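Local atomic coordinates of ABC sugar (Ribose) transporter, periplasmic substrate-binding subunit (PDB entry 3L49), a protein that probably binds a sugar in the periplasm as the substrate-binding subunit of an ABC transporter. Residues I65-G70 / L89-T94; L69-V74 / Y135-C140; V74-L79 / T96-N101. One frame throughout, in Å; residues are numbered along the deposited sequence.

Contact 1. Residues I65-G70 / L89-T94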
loop_
_atom_site.group_PDB
_atom_site.type_symbol
_atom_site.label_atom_id
_atom_site.label_comp_id
_atom_site.label_asym_id
_atom_site.label_seq_id
_atom_site.Cartn_x
_atom_site.Cartn_y
_atom_site.Cartn_z
ATOM N N ILE A 65 12.796 16.918 0.068
ATOM C CA ILE A 65 11.796 16.241 0.904
ATOM C C ILE A 65 11.317 14.936 0.246
ATOM O O ILE A 65 11.038 14.909 -0.960
ATOM C CB ILE A 65 10.612 17.194 1.229
ATOM C CG1 ILE A 65 11.087 18.303 2.181
ATOM C CG2 ILE A 65 9.406 16.435 1.830
ATOM C CD1 ILE A 65 10.113 19.475 2.340
ATOM N N ILE A 66 11.266 13.854 1.031
ATOM C CA ILE A 66 10.605 12.618 0.598
ATOM C C ILE A 66 9.298 12.411 1.344
ATOM O O ILE A 66 9.268 12.339 2.566
ATOM C CB ILE A 66 11.475 11.348 0.755
ATOM C CG1 ILE A 66 12.920 11.580 0.296
ATOM C CG2 ILE A 66 10.860 10.215 -0.049
ATOM C CD1 ILE A 66 13.817 10.362 0.483
ATOM N N GLU A 67 8.208 12.325 0.599
ATOM C CA GLU A 67 6.903 12.130 1.201
ATOM C C GLU A 67 6.499 10.659 1.051
ATOM O O GLU A 67 6.614 10.092 -0.026
ATOM C CB GLU A 67 5.891 13.068 0.531
ATOM C CG GLU A 67 4.641 13.376 1.348
ATOM C CD GLU A 67 3.685 12.201 1.444
ATOM O OE1 GLU A 67 3.567 11.441 0.460
ATOM O OE2 GLU A 67 3.070 12.033 2.514
ATOM N N GLN A 68 5.997 10.050 2.119
ATOM C CA GLN A 68 5.557 8.652 2.055
ATOM C C GLN A 68 4.083 8.461 2.415
ATOM O O GLN A 68 3.665 8.770 3.527
ATOM C CB GLN A 68 6.445 7.790 2.946
ATOM C CG GLN A 68 5.991 6.362 3.108
ATOM C CD GLN A 68 6.983 5.543 3.897
ATOM O OE1 GLN A 68 8.192 5.704 3.744
ATOM N NE2 GLN A 68 6.478 4.657 4.755
ATOM N N LEU A 69 3.314 7.955 1.450
ATOM C CA LEU A 69 1.886 7.601 1.606
ATOM C C LEU A 69 0.970 8.720 2.102
ATOM O O LEU A 69 1.341 9.889 2.090
ATOM C CB LEU A 69 1.717 6.328 2.448
ATOM C CG LEU A 69 2.104 5.039 1.723
ATOM C CD1 LEU A 69 2.551 3.986 2.713
ATOM C CD2 LEU A 69 0.952 4.526 0.846
ATOM N N GLY A 70 -0.235 8.355 2.528
ATOM C CA GLY A 70 -1.199 9.339 2.993
ATOM C C GLY A 70 -2.208 9.736 1.937
ATOM O O GLY A 70 -2.135 9.290 0.788
ATOM N N LEU A 89 10.960 17.719 -4.429
ATOM C CA LEU A 89 10.036 16.769 -3.820
ATOM C C LEU A 89 10.085 15.388 -4.491
ATOM O O LEU A 89 10.022 15.259 -5.710
ATOM C CB LEU A 89 8.606 17.341 -3.800
ATOM C CG LEU A 89 7.440 16.522 -3.232
ATOM C CD1 LEU A 89 7.688 16.021 -1.801
ATOM C CD2 LEU A 89 6.148 17.325 -3.309
ATOM N N PHE A 90 10.217 14.366 -3.657
ATOM C CA PHE A 90 10.263 12.980 -4.085
ATOM C C PHE A 90 9.212 12.256 -3.274
ATOM O O PHE A 90 8.948 12.626 -2.131
ATOM C CB PHE A 90 11.650 12.399 -3.813
ATOM C CG PHE A 90 12.714 12.979 -4.686
ATOM C CD1 PHE A 90 13.069 12.346 -5.872
ATOM C CD2 PHE A 90 13.347 14.173 -4.347
ATOM C CE1 PHE A 90 14.046 12.880 -6.704
ATOM C CE2 PHE A 90 14.330 14.715 -5.177
ATOM C CZ PHE A 90 14.672 14.067 -6.356
ATOM N N THR A 91 8.586 11.243 -3.859
ATOM C CA THR A 91 7.617 10.454 -3.106
ATOM C C THR A 91 7.924 8.971 -3.123
ATOM O O THR A 91 8.555 8.468 -4.056
ATOM C CB THR A 91 6.172 10.631 -3.621
ATOM O OG1 THR A 91 6.131 10.335 -5.022
ATOM C CG2 THR A 91 5.648 12.049 -3.369
ATOM N N VAL A 92 7.492 8.281 -2.070
ATOM C CA VAL A 92 7.316 6.844 -2.159
ATOM C C VAL A 92 5.825 6.531 -2.112
ATOM O O VAL A 92 5.107 6.989 -1.216
ATOM C CB VAL A 92 8.239 5.994 -1.190
ATOM C CG1 VAL A 92 9.330 6.842 -0.564
ATOM C CG2 VAL A 92 7.472 5.226 -0.136
ATOM N N ASP A 93 5.371 5.833 -3.154
ATOM C CA ASP A 93 3.965 5.458 -3.394
ATOM C C ASP A 93 3.000 6.584 -3.771
ATOM O O ASP A 93 2.016 6.342 -4.475
ATOM C CB ASP A 93 3.391 4.604 -2.254
ATOM C CG ASP A 93 3.796 3.148 -2.358
ATOM O OD1 ASP A 93 4.675 2.812 -3.182
ATOM O OD2 ASP A 93 3.224 2.325 -1.618
ATOM N N THR A 94 3.268 7.804 -3.316
ATOM C CA THR A 94 2.338 8.906 -3.539
ATOM C C THR A 94 2.488 9.454 -4.957
ATOM O O THR A 94 3.332 10.310 -5.227
ATOM C CB THR A 94 2.499 10.014 -2.469
ATOM O OG1 THR A 94 2.525 9.413 -1.168
ATOM C CG2 THR A 94 1.335 11.020 -2.529
HETATM O O HOH W 1 -0.188 8.162 -0.991
#
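Glu67, near the end of its strand, meets Thr94, two residues beyond the neighbouring strand: Thr94 OG1 donates to Glu67 OE1 at 2.8 Å, reaching it almost head-on in line with the carboxylate C-O bond. The acid gets there by a bend: CG leaves anti to the backbone N (chi1 -158°), and a turn at chi2 of -72° swings the carboxylate to cross the threonine side chain at about a right angle. A water donates both to Thr94 OG1 and to Gly70 O, linking the turns that follow the two strands. Strands 65-68 and 89-92 run parallel in register, with Phe90 N to Ile65 O at 2.9 Å and Glu67 N to Phe90 O at 2.8 Å; with helix 72-84 between them in sequence they form a beta-alpha-beta unit of the periplasmic binding protein fold. On one face Val92 sets its two methyls against two residues of the adjacent strand, CG1 on Ile66 CG2 and CG2 on Gln68 CG, both at 3.7 Å. Gln68 stays extended past Val92, and its amide is held by Gln27 and the backbone of Asp20. On the opposite face, covered by Ile82 and Leu79 of helix 72-84, Leu89 CD1 lies 4.0 Å from Ile65 CG2.

Contact 2. Residues L69-V74 / Y135-C140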
loop_
_atom_site.group_PDB
_atom_site.type_symbol
_atom_site.label_atom_id
_atom_site.label_comp_id
_atom_site.label_asym_id
_atom_site.label_seq_id
_atom_site.Cartn_x
_atom_site.Cartn_y
_atom_site.Cartn_z
ATOM N N LEU A 69 3.314 7.955 1.450
ATOM C CA LEU A 69 1.886 7.601 1.606
ATOM C C LEU A 69 0.970 8.720 2.102
ATOM O O LEU A 69 1.341 9.889 2.090
ATOM C CB LEU A 69 1.717 6.328 2.448
ATOM C CG LEU A 69 2.104 5.039 1.723
ATOM C CD1 LEU A 69 2.551 3.986 2.713
ATOM C CD2 LEU A 69 0.952 4.526 0.846
ATOM N N GLY A 70 -0.235 8.355 2.528
ATOM C CA GLY A 70 -1.199 9.339 2.993
ATOM C C GLY A 70 -2.208 9.736 1.937
ATOM O O GLY A 70 -2.135 9.290 0.788
ATOM N N ASN A 71 -3.153 10.582 2.340
ATOM C CA ASN A 71 -4.211 11.059 1.457
ATOM C C ASN A 71 -3.744 12.226 0.609
ATOM O O ASN A 71 -3.308 13.250 1.139
ATOM C CB ASN A 71 -5.440 11.461 2.269
ATOM C CG ASN A 71 -6.368 10.294 2.550
ATOM O OD1 ASN A 71 -7.583 10.462 2.537
ATOM N ND2 ASN A 71 -5.809 9.110 2.800
ATOM N N LEU A 72 -3.849 12.049 -0.709
ATOM C CA LEU A 72 -3.382 13.026 -1.697
ATOM C C LEU A 72 -4.164 14.339 -1.629
ATOM O O LEU A 72 -3.572 15.420 -1.675
ATOM C CB LEU A 72 -3.487 12.444 -3.118
ATOM C CG LEU A 72 -2.390 12.667 -4.174
ATOM C CD1 LEU A 72 -3.024 12.899 -5.543
ATOM C CD2 LEU A 72 -1.423 13.806 -3.842
ATOM N N ASP A 73 -5.487 14.227 -1.515
ATOM C CA ASP A 73 -6.385 15.385 -1.509
ATOM C C ASP A 73 -6.087 16.344 -0.362
ATOM O O ASP A 73 -6.144 17.561 -0.543
ATOM C CB ASP A 73 -7.862 14.948 -1.506
ATOM C CG ASP A 73 -8.231 14.069 -0.307
ATOM O OD1 ASP A 73 -7.354 13.353 0.231
ATOM O OD2 ASP A 73 -9.419 14.093 0.089
ATOM N N VAL A 74 -5.741 15.786 0.799
ATOM C CA VAL A 74 -5.346 16.570 1.961
ATOM C C VAL A 74 -3.973 17.211 1.728
ATOM O O VAL A 74 -3.772 18.400 2.010
ATOM C CB VAL A 74 -5.327 15.710 3.260
ATOM C CG1 VAL A 74 -5.124 16.592 4.493
ATOM C CG2 VAL A 74 -6.618 14.904 3.403
ATOM N N TYR A 135 -9.263 4.396 -0.926
ATOM C CA TYR A 135 -9.264 4.808 -2.334
ATOM C C TYR A 135 -8.607 6.163 -2.619
ATOM O O TYR A 135 -8.092 6.382 -3.713
ATOM C CB TYR A 135 -10.689 4.781 -2.892
ATOM C CG TYR A 135 -10.751 4.803 -4.399
ATOM C CD1 TYR A 135 -10.487 3.650 -5.140
ATOM C CD2 TYR A 135 -11.066 5.979 -5.089
ATOM C CE1 TYR A 135 -10.542 3.665 -6.529
ATOM C CE2 TYR A 135 -11.126 6.004 -6.483
ATOM C CZ TYR A 135 -10.867 4.841 -7.192
ATOM O OH TYR A 135 -10.911 4.845 -8.563
ATOM N N SER A 136 -8.600 7.053 -1.631
ATOM C CA SER A 136 -7.891 8.340 -1.721
ATOM C C SER A 136 -6.353 8.223 -1.657
ATOM O O SER A 136 -5.636 9.224 -1.809
ATOM C CB SER A 136 -8.377 9.270 -0.615
ATOM O OG SER A 136 -8.205 8.651 0.646
ATOM N N VAL A 137 -5.857 7.014 -1.400
ATOM C CA VAL A 137 -4.434 6.715 -1.505
ATOM C C VAL A 137 -4.194 6.206 -2.930
ATOM O O VAL A 137 -4.818 5.221 -3.338
ATOM C CB VAL A 137 -4.001 5.661 -0.455
ATOM C CG1 VAL A 137 -2.508 5.413 -0.499
ATOM C CG2 VAL A 137 -4.410 6.110 0.927
ATOM N N PRO A 138 -3.327 6.901 -3.701
ATOM C CA PRO A 138 -2.987 6.598 -5.101
ATOM C C PRO A 138 -2.805 5.115 -5.460
ATOM O O PRO A 138 -3.424 4.653 -6.420
ATOM C CB PRO A 138 -1.683 7.374 -5.313
ATOM C CG PRO A 138 -1.842 8.567 -4.453
ATOM C CD PRO A 138 -2.621 8.112 -3.236
ATOM N N VAL A 139 -1.987 4.383 -4.698
ATOM C CA VAL A 139 -1.726 2.964 -4.994
ATOM C C VAL A 139 -2.950 2.063 -4.804
ATOM O O VAL A 139 -3.142 1.100 -5.544
ATOM C CB VAL A 139 -0.488 2.399 -4.245
ATOM C CG1 VAL A 139 0.736 3.233 -4.563
ATOM C CG2 VAL A 139 -0.710 2.320 -2.721
ATOM N N CYS A 140 -3.809 2.413 -3.857
ATOM C CA CYS A 140 -5.031 1.659 -3.628
ATOM C C CYS A 140 -6.092 1.992 -4.666
ATOM O O CYS A 140 -6.963 1.171 -4.956
ATOM C CB CYS A 140 -5.548 1.908 -2.211
ATOM S SG CYS A 140 -4.659 0.957 -0.946
#
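Ser136 OG sits over the amide of Asn71 and donates to its OD1 at 2.7 Å. The hydroxyl comes in 57° above the amide plane, with a C=O...O angle of only 98°, so it lies against the pi face of the group and is not lined up with a lone pair; Ser136 CB follows it at 3.5 Å from the same OD1. The asparagine takes the N-cap position of helix 72-84, yet its amide makes no capping bond and turns to the serine instead. Val137, the residue at the N-cap of helix 138-152, stands at about a right angle to Asn71 and splits its branches: CG2 faces Asn71 ND2 at 3.8 Å, while CG1, anti to the backbone N (chi1 -176°), touches Leu69 CD2 at 3.8 Å. Gly70 O lies near both methyls. One residue beyond Val137, the ring of Pro138 meets Leu72 obliquely, CG to CG at 4.1 Å. Two helix beginnings thus face each other across the cleft between the lobes of this class of binding protein, and Cys140 secures the second to Cys198 by a disulfide. With one hydrogen bond of unusual direction, a few apolar contacts and no charge pair, the chemistry is consistent with an interface that could part if the lobes open.

Contact 3. Residues V74-L79 / T96-N101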
loop_
_atom_site.group_PDB
_atom_site.type_symbol
_atom_site.label_atom_id
_atom_site.label_comp_id
_atom_site.label_asym_id
_atom_site.label_seq_id
_atom_site.Cartn_x
_atom_site.Cartn_y
_atom_site.Cartn_z
ATOM N N VAL A 74 -5.741 15.786 0.799
ATOM C CA VAL A 74 -5.346 16.570 1.961
ATOM C C VAL A 74 -3.973 17.211 1.728
ATOM O O VAL A 74 -3.772 18.400 2.010
ATOM C CB VAL A 74 -5.327 15.710 3.260
ATOM C CG1 VAL A 74 -5.124 16.592 4.493
ATOM C CG2 VAL A 74 -6.618 14.904 3.403
ATOM N N LEU A 75 -3.049 16.419 1.190
ATOM C CA LEU A 75 -1.661 16.838 0.999
ATOM C C LEU A 75 -1.442 17.871 -0.102
ATOM O O LEU A 75 -0.583 18.742 0.049
ATOM C CB LEU A 75 -0.766 15.616 0.760
ATOM C CG LEU A 75 0.011 14.951 1.908
ATOM C CD1 LEU A 75 -0.490 15.308 3.314
ATOM C CD2 LEU A 75 0.026 13.444 1.696
ATOM N N ASN A 76 -2.217 17.780 -1.186
ATOM C CA ASN A 76 -2.029 18.622 -2.391
ATOM C C ASN A 76 -1.612 20.096 -2.195
ATOM O O ASN A 76 -0.573 20.501 -2.740
ATOM C CB ASN A 76 -3.226 18.519 -3.352
ATOM C CG ASN A 76 -3.109 17.356 -4.311
ATOM O OD1 ASN A 76 -2.024 17.047 -4.811
ATOM N ND2 ASN A 76 -4.238 16.707 -4.588
ATOM N N PRO A 77 -2.386 20.890 -1.398
ATOM C CA PRO A 77 -1.980 22.299 -1.221
ATOM C C PRO A 77 -0.649 22.465 -0.491
ATOM O O PRO A 77 0.031 23.470 -0.680
ATOM C CB PRO A 77 -3.105 22.895 -0.364
ATOM C CG PRO A 77 -4.246 21.935 -0.479
ATOM C CD PRO A 77 -3.621 20.596 -0.635
ATOM N N TRP A 78 -0.287 21.479 0.328
ATOM C CA TRP A 78 0.959 21.532 1.094
ATOM C C TRP A 78 2.140 21.075 0.258
ATOM O O TRP A 78 3.251 21.586 0.414
ATOM C CB TRP A 78 0.814 20.758 2.412
ATOM C CG TRP A 78 -0.236 21.409 3.255
ATOM C CD1 TRP A 78 -1.526 20.990 3.433
ATOM C CD2 TRP A 78 -0.114 22.652 3.966
ATOM N NE1 TRP A 78 -2.203 21.880 4.232
ATOM C CE2 TRP A 78 -1.362 22.911 4.568
ATOM C CE3 TRP A 78 0.937 23.564 4.161
ATOM C CZ2 TRP A 78 -1.588 24.041 5.365
ATOM C CZ3 TRP A 78 0.708 24.689 4.945
ATOM C CH2 TRP A 78 -0.545 24.915 5.535
ATOM N N LEU A 79 1.873 20.131 -0.643
ATOM C CA LEU A 79 2.830 19.701 -1.654
ATOM C C LEU A 79 3.142 20.849 -2.615
ATOM O O LEU A 79 4.295 21.042 -3.010
ATOM C CB LEU A 79 2.286 18.494 -2.420
ATOM C CG LEU A 79 2.020 17.199 -1.642
ATOM C CD1 LEU A 79 1.413 16.148 -2.550
ATOM C CD2 LEU A 79 3.277 16.647 -0.961
ATOM N N THR A 96 2.029 11.756 -7.564
ATOM C CA THR A 96 1.618 13.151 -7.747
ATOM C C THR A 96 2.502 13.898 -8.753
ATOM O O THR A 96 3.714 13.682 -8.782
ATOM C CB THR A 96 1.500 13.936 -6.382
ATOM O OG1 THR A 96 0.952 15.242 -6.617
ATOM C CG2 THR A 96 2.853 14.061 -5.638
ATOM N N PRO A 97 1.888 14.751 -9.603
ATOM C CA PRO A 97 2.605 15.703 -10.462
ATOM C C PRO A 97 3.542 16.673 -9.715
ATOM O O PRO A 97 4.474 17.204 -10.317
ATOM C CB PRO A 97 1.474 16.494 -11.123
ATOM C CG PRO A 97 0.306 15.580 -11.089
ATOM C CD PRO A 97 0.429 14.803 -9.833
ATOM N N HIS A 98 3.295 16.895 -8.424
ATOM C CA HIS A 98 4.118 17.777 -7.599
ATOM C C HIS A 98 5.544 17.224 -7.397
ATOM O O HIS A 98 6.454 17.969 -7.048
ATOM C CB HIS A 98 3.461 18.001 -6.234
ATOM C CG HIS A 98 2.182 18.785 -6.279
ATOM N ND1 HIS A 98 2.141 20.134 -6.568
ATOM C CD2 HIS A 98 0.902 18.414 -6.033
ATOM C CE1 HIS A 98 0.887 20.554 -6.520
ATOM N NE2 HIS A 98 0.117 19.531 -6.195
ATOM N N ALA A 99 5.723 15.925 -7.630
ATOM C CA ALA A 99 6.999 15.240 -7.410
ATOM C C ALA A 99 7.883 15.132 -8.660
ATOM O O ALA A 99 7.391 14.907 -9.764
ATOM C CB ALA A 99 6.747 13.852 -6.829
ATOM N N ILE A 100 9.191 15.287 -8.458
ATOM C CA ILE A 100 10.204 14.982 -9.467
ATOM C C ILE A 100 10.175 13.482 -9.815
ATOM O O ILE A 100 10.243 13.095 -10.983
ATOM C CB ILE A 100 11.612 15.407 -8.957
ATOM C CG1 ILE A 100 11.734 16.935 -8.976
ATOM C CG2 ILE A 100 12.749 14.763 -9.776
ATOM C CD1 ILE A 100 12.717 17.492 -7.966
ATOM N N ASN A 101 10.035 12.653 -8.789
ATOM C CA ASN A 101 10.114 11.208 -8.928
ATOM C C ASN A 101 9.193 10.541 -7.908
ATOM O O ASN A 101 9.049 11.016 -6.783
ATOM C CB ASN A 101 11.581 10.748 -8.767
ATOM C CG ASN A 101 11.729 9.223 -8.661
ATOM O OD1 ASN A 101 11.579 8.649 -7.580
ATOM N ND2 ASN A 101 12.045 8.570 -9.780
#
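Leu75 O is gripped by two backbone N-H groups of its own helix, Trp78 N at 2.8 Å and Leu79 N at 2.9 Å, which arrive from opposite faces of the carbonyl plane. The helix is kinked here, at Pro77 and Trp78; on it Leu79 faces His98. Leu79 CB lies over one face of the imidazole, 4.2 Å from its centroid and 28° off the normal, a CH-pi contact. At the ring edge, in plane, Asn76 OD1 comes within 3.5 Å of His98 CD2, its amide turned 51° from the ring. With CG anti to the carbonyl carbon (chi1 -67°), the imidazole projects to the helix, where ND1 is hydrogen-bonded to Asn83 OD1. Farther along Leu79, CD1 meets Thr96 CG2 at 4.0 Å. The loop is shaped by a type I turn from Thr96 to Ala99; a weak bond from His98 N to Thr96 OG1 adds an ST turn. Replacing His98 by an alanine is likely to uncover Leu79 CB and leave Asn83 OD1 without its imidazole partner. Such packing joins the crossover helix 72-84 of a parallel beta-alpha-beta unit to the loop leading into the next strand, 101-105, of the Rossmann-like lobe.

How the contacts relate
Contacts 2 and 3 both use helix 72-84, which connects the two strands of contact 1. Contact 1 is centred about 8 Å from contact 3 and about 11 Å from contact 2. Leu72 links them: its CD2 lies 4.1 Å from Thr94 CG2 of contact 1, and 3.9 Å from both Leu79 CD1 and Thr96 CB of contact 3. Beyond the turn of contact 3 the chain rejoins the sheet, with probable hydrogen bonds from Ile100 N to Leu89 O and from Thr91 N to Asn101 O. At the cleft, contacts 1 and 2 share Leu69 and Gly70; the side chain of Leu69 is about 4 Å, and that of Asp93 about 3 Å, from a bound unidentified ligand.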